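FAD-binding PCMH-type domain-containing protein (Gibberella zeae, PDB 6YJO) probably works as an FAD-dependent oxidoreductase, its flavin held by covalent links to the protein. Local coordinates at residues T366-W380 against H430-S444. Numbering follows the deposited sequence.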
# COMPACT_ATOMS: atom_id res chain seq x y z
N THR A 366 14.57 22.65 4.95
CA THR A 366 15.41 21.53 4.55
C THR A 366 15.17 21.15 3.09
O THR A 366 16.11 20.73 2.40
CB THR A 366 15.13 20.34 5.47
OG1 THR A 366 14.83 20.84 6.79
CG2 THR A 366 16.33 19.42 5.56
N LEU A 367 13.94 21.31 2.60
CA LEU A 367 13.61 20.95 1.22
C LEU A 367 14.10 22.00 0.24
O LEU A 367 14.78 21.68 -0.74
CB LEU A 367 12.10 20.77 1.09
CG LEU A 367 11.62 20.04 -0.17
CD1 LEU A 367 11.94 18.55 -0.07
CD2 LEU A 367 10.13 20.27 -0.37
N PHE A 368 13.78 23.27 0.49
CA PHE A 368 14.24 24.33 -0.40
C PHE A 368 15.74 24.53 -0.29
O PHE A 368 16.38 25.01 -1.23
CB PHE A 368 13.48 25.63 -0.12
CG PHE A 368 12.16 25.71 -0.83
CD1 PHE A 368 12.08 26.29 -2.09
CD2 PHE A 368 11.02 25.19 -0.26
CE1 PHE A 368 10.87 26.36 -2.75
CE2 PHE A 368 9.81 25.25 -0.92
CZ PHE A 368 9.73 25.84 -2.17
N ASP A 369 16.33 24.17 0.86
CA ASP A 369 17.78 24.06 0.94
C ASP A 369 18.30 23.12 -0.14
O ASP A 369 19.24 23.45 -0.87
CB ASP A 369 18.17 23.55 2.33
CG ASP A 369 19.52 24.07 2.78
OD1 ASP A 369 19.57 25.20 3.31
OD2 ASP A 369 20.52 23.34 2.61
N ASN A 370 17.68 21.95 -0.26
CA ASN A 370 18.05 21.00 -1.31
C ASN A 370 17.67 21.52 -2.69
O ASN A 370 18.46 21.42 -3.64
CB ASN A 370 17.38 19.65 -1.03
CG ASN A 370 17.77 18.59 -2.03
OD1 ASN A 370 17.23 18.53 -3.13
ND2 ASN A 370 18.70 17.73 -1.64
N MET A 371 16.46 22.06 -2.82
CA MET A 371 15.98 22.48 -4.14
C MET A 371 16.87 23.55 -4.76
O MET A 371 17.11 23.54 -5.98
CB MET A 371 14.53 23.00 -4.04
CG MET A 371 13.47 21.91 -4.11
SD MET A 371 11.80 22.59 -4.01
CE MET A 371 11.65 22.87 -2.26
N ASN A 372 17.38 24.48 -3.95
CA ASN A 372 18.17 25.59 -4.47
C ASN A 372 19.65 25.26 -4.60
O ASN A 372 20.42 26.12 -5.06
CB ASN A 372 17.98 26.82 -3.59
CG ASN A 372 16.55 27.32 -3.58
OD1 ASN A 372 15.86 27.25 -4.60
ND2 ASN A 372 16.10 27.83 -2.44
N ASP A 373 20.07 24.06 -4.22
CA ASP A 373 21.46 23.64 -4.30
C ASP A 373 21.67 22.91 -5.62
O ASP A 373 21.14 21.82 -5.83
CB ASP A 373 21.83 22.75 -3.12
CG ASP A 373 23.32 22.46 -3.05
OD1 ASP A 373 23.98 22.40 -4.11
OD2 ASP A 373 23.84 22.29 -1.92
N SER A 374 22.47 23.52 -6.51
CA SER A 374 22.69 22.93 -7.83
C SER A 374 23.38 21.57 -7.73
O SER A 374 23.23 20.74 -8.63
CB SER A 374 23.52 23.89 -8.69
OG SER A 374 23.46 23.53 -10.06
N ASP A 375 24.14 21.33 -6.66
CA ASP A 375 24.89 20.09 -6.56
C ASP A 375 24.07 18.96 -5.95
O ASP A 375 24.31 17.79 -6.26
CB ASP A 375 26.15 20.30 -5.72
CG ASP A 375 26.87 21.58 -6.06
OD1 ASP A 375 26.91 21.94 -7.26
OD2 ASP A 375 27.40 22.23 -5.13
N ALA A 376 23.09 19.29 -5.10
CA ALA A 376 22.41 18.28 -4.30
C ALA A 376 21.63 17.30 -5.18
O ALA A 376 21.37 17.55 -6.36
CB ALA A 376 21.47 18.95 -3.30
N ARG A 377 21.25 16.18 -4.57
CA ARG A 377 20.47 15.16 -5.24
C ARG A 377 19.05 15.68 -5.48
O ARG A 377 18.35 16.05 -4.54
CB ARG A 377 20.44 13.89 -4.39
CG ARG A 377 20.16 12.59 -5.14
CD ARG A 377 20.28 11.41 -4.18
NE ARG A 377 19.79 10.14 -4.73
CZ ARG A 377 20.55 9.23 -5.32
NH1 ARG A 377 21.85 9.42 -5.48
NH2 ARG A 377 20.00 8.11 -5.77
N HIS A 378 18.64 15.71 -6.75
CA HIS A 378 17.34 16.23 -7.15
C HIS A 378 16.44 15.16 -7.75
O HIS A 378 15.47 15.49 -8.44
CB HIS A 378 17.51 17.37 -8.15
CG HIS A 378 18.14 18.59 -7.57
ND1 HIS A 378 18.96 19.43 -8.30
CD2 HIS A 378 18.07 19.13 -6.33
CE1 HIS A 378 19.37 20.42 -7.53
NE2 HIS A 378 18.84 20.26 -6.33
N THR A 379 16.74 13.89 -7.51
CA THR A 379 16.03 12.78 -8.15
C THR A 379 14.97 12.20 -7.22
O THR A 379 14.86 10.99 -7.04
CB THR A 379 17.04 11.72 -8.60
OG1 THR A 379 16.37 10.72 -9.38
CG2 THR A 379 17.73 11.07 -7.40
N TRP A 380 14.18 13.09 -6.63
CA TRP A 380 13.21 12.74 -5.61
C TRP A 380 11.88 13.42 -5.90
O TRP A 380 11.77 14.27 -6.78
CB TRP A 380 13.70 13.14 -4.21
CG TRP A 380 14.08 14.59 -4.11
CD1 TRP A 380 15.33 15.12 -4.23
CD2 TRP A 380 13.19 15.70 -3.87
NE1 TRP A 380 15.28 16.49 -4.09
CE2 TRP A 380 13.98 16.87 -3.87
CE3 TRP A 380 11.81 15.82 -3.66
CZ2 TRP A 380 13.44 18.14 -3.67
CZ3 TRP A 380 11.28 17.08 -3.46
CH2 TRP A 380 12.09 18.22 -3.46
N HIS A 430 25.91 5.50 -5.77
CA HIS A 430 25.52 6.53 -4.81
C HIS A 430 24.19 6.18 -4.16
O HIS A 430 23.25 6.98 -4.11
CB HIS A 430 25.46 7.90 -5.47
CG HIS A 430 26.77 8.36 -6.02
ND1 HIS A 430 27.00 8.53 -7.37
CD2 HIS A 430 27.94 8.67 -5.40
CE1 HIS A 430 28.25 8.92 -7.56
NE2 HIS A 430 28.84 9.02 -6.38
N ALA A 431 24.09 4.95 -3.64
CA ALA A 431 22.86 4.53 -2.98
C ALA A 431 22.67 5.22 -1.64
O ALA A 431 21.54 5.54 -1.27
CB ALA A 431 22.86 3.01 -2.80
N ASN A 432 23.76 5.47 -0.91
CA ASN A 432 23.66 6.08 0.41
C ASN A 432 23.42 7.58 0.36
O ASN A 432 23.04 8.16 1.38
CB ASN A 432 24.92 5.77 1.23
CG ASN A 432 25.19 4.29 1.32
OD1 ASN A 432 24.61 3.58 2.15
ND2 ASN A 432 26.08 3.80 0.46
N ASN A 433 23.62 8.22 -0.80
CA ASN A 433 23.09 9.57 -0.98
C ASN A 433 21.58 9.53 -1.12
O ASN A 433 20.88 10.41 -0.60
CB ASN A 433 23.72 10.24 -2.20
CG ASN A 433 25.23 10.25 -2.16
OD1 ASN A 433 25.83 10.08 -1.10
ND2 ASN A 433 25.86 10.47 -3.31
N GLY A 434 21.06 8.51 -1.81
CA GLY A 434 19.62 8.35 -1.91
C GLY A 434 18.96 8.13 -0.56
O GLY A 434 17.87 8.66 -0.30
N PHE A 435 19.60 7.34 0.32
CA PHE A 435 19.03 7.09 1.64
C PHE A 435 19.13 8.33 2.53
O PHE A 435 18.21 8.61 3.31
CB PHE A 435 19.73 5.91 2.31
CG PHE A 435 19.73 4.64 1.50
CD1 PHE A 435 18.60 4.22 0.82
CD2 PHE A 435 20.87 3.87 1.43
CE1 PHE A 435 18.61 3.04 0.08
CE2 PHE A 435 20.89 2.70 0.69
CZ PHE A 435 19.76 2.29 0.02
N THR A 436 20.24 9.07 2.44
CA THR A 436 20.43 10.23 3.31
C THR A 436 19.40 11.32 3.03
O THR A 436 18.87 11.93 3.96
CB THR A 436 21.84 10.79 3.13
OG1 THR A 436 22.81 9.78 3.40
CG2 THR A 436 22.05 11.97 4.07
N VAL A 437 19.12 11.59 1.75
CA VAL A 437 18.30 12.75 1.41
C VAL A 437 16.86 12.54 1.84
O VAL A 437 16.21 13.45 2.37
CB VAL A 437 18.43 13.06 -0.09
CG1 VAL A 437 17.81 11.95 -0.94
CG2 VAL A 437 17.82 14.42 -0.41
N LEU A 438 16.32 11.33 1.61
CA LEU A 438 14.94 11.07 2.03
C LEU A 438 14.82 11.06 3.55
O LEU A 438 13.82 11.54 4.10
CB LEU A 438 14.44 9.75 1.44
CG LEU A 438 14.14 9.69 -0.06
CD1 LEU A 438 13.24 8.50 -0.37
CD2 LEU A 438 13.52 10.98 -0.58
N LYS A 439 15.81 10.51 4.25
CA LYS A 439 15.78 10.52 5.71
C LYS A 439 15.90 11.94 6.25
O LYS A 439 15.24 12.30 7.23
CB LYS A 439 16.89 9.63 6.27
CG LYS A 439 16.88 9.49 7.80
CD LYS A 439 17.86 8.42 8.26
CE LYS A 439 17.97 8.36 9.78
NZ LYS A 439 19.22 8.99 10.29
N ARG A 440 16.76 12.76 5.64
CA ARG A 440 16.88 14.15 6.05
C ARG A 440 15.56 14.89 5.88
O ARG A 440 15.19 15.72 6.72
CB ARG A 440 17.99 14.83 5.24
CG ARG A 440 18.01 16.35 5.34
CD ARG A 440 19.30 16.94 4.78
NE ARG A 440 19.71 16.30 3.53
CZ ARG A 440 20.89 15.74 3.31
NH1 ARG A 440 21.84 15.73 4.24
NH2 ARG A 440 21.14 15.18 2.13
N PHE A 441 14.82 14.59 4.81
CA PHE A 441 13.49 15.17 4.65
C PHE A 441 12.54 14.66 5.73
O PHE A 441 11.87 15.45 6.40
CB PHE A 441 12.92 14.85 3.27
CG PHE A 441 13.65 15.51 2.13
CD1 PHE A 441 14.47 16.61 2.34
CD2 PHE A 441 13.51 15.03 0.84
CE1 PHE A 441 15.13 17.21 1.28
CE2 PHE A 441 14.16 15.63 -0.22
CZ PHE A 441 14.98 16.72 0.00
N ARG A 442 12.48 13.34 5.91
CA ARG A 442 11.56 12.76 6.88
C ARG A 442 11.84 13.27 8.29
O ARG A 442 10.91 13.62 9.02
CB ARG A 442 11.64 11.23 6.81
CG ARG A 442 11.17 10.50 8.06
CD ARG A 442 10.96 9.01 7.80
NE ARG A 442 11.76 8.17 8.69
CZ ARG A 442 12.93 7.61 8.36
NH1 ARG A 442 13.45 7.78 7.15
NH2 ARG A 442 13.57 6.86 9.25
N ASP A 443 13.11 13.33 8.68
CA ASP A 443 13.44 13.78 10.03
C ASP A 443 13.08 15.24 10.25
O ASP A 443 12.64 15.62 11.33
CB ASP A 443 14.92 13.55 10.32
CG ASP A 443 15.29 12.08 10.33
OD1 ASP A 443 14.39 11.25 10.58
OD2 ASP A 443 16.47 11.76 10.09
N SER A 444 13.28 16.08 9.23
CA SER A 444 12.94 17.50 9.34
C SER A 444 11.50 17.69 9.78
O SER A 444 11.16 18.73 10.37
CB SER A 444 13.18 18.20 8.00
OG SER A 444 12.18 17.85 7.06
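Thr366 begins the contact by packing against Ser444 and Arg440: its OG1 lies 3.3 Å from Ser444 CB, while its CG2 rests on Arg440 CG at 3.5 Å. Threonine suits this place between two roughly antiparallel helices (148° between segment axes) because its branches divide the work: the methyl packs on the aliphatic part of Arg440, and the hydroxyl bonds back to Ser362 O within its own helix. Leu367 supplies a methyl to the next layer. With CG anti to the backbone N (chi1 -164°), CD1 sits over the centre of the Phe441 ring, 3.6 Å from its centroid, in a CH-pi contact. Asn370 stands at the edge of that same ring, its amide almost perpendicular to the ring plane, and ND2 meets Val437 CG2. Its OD1 accepts a hydrogen bond from Trp380 NE1 at 3.0 Å, which ties the indole to the helix and gives the buried N-H a partner. Beyond the turn, Arg377 extends along the start of helix 431-446. One face of its guanidinium lies over Gly434, with Arg377 NE 3.3 Å from Gly434 CA, an approach that suits a residue without a side chain; Asp423 and Asn426 hold its polar end. Trp380 opens strand 380-386 and offers its indole face to the edge of Phe441 in a T-shaped pair, the six-membered ring of Trp380 and the Phe441 ring having centroids 5.1 Å apart and planes at 72°. Phe421 and Ile382 also touch Phe441, so the two helices pack together on the seven-stranded antiparallel sheet. The contact thus has two parts, an apolar cluster round Phe441 and an arginine lying over the helix backbone at Gly434, its charge met chiefly by the neighbouring strand and loop.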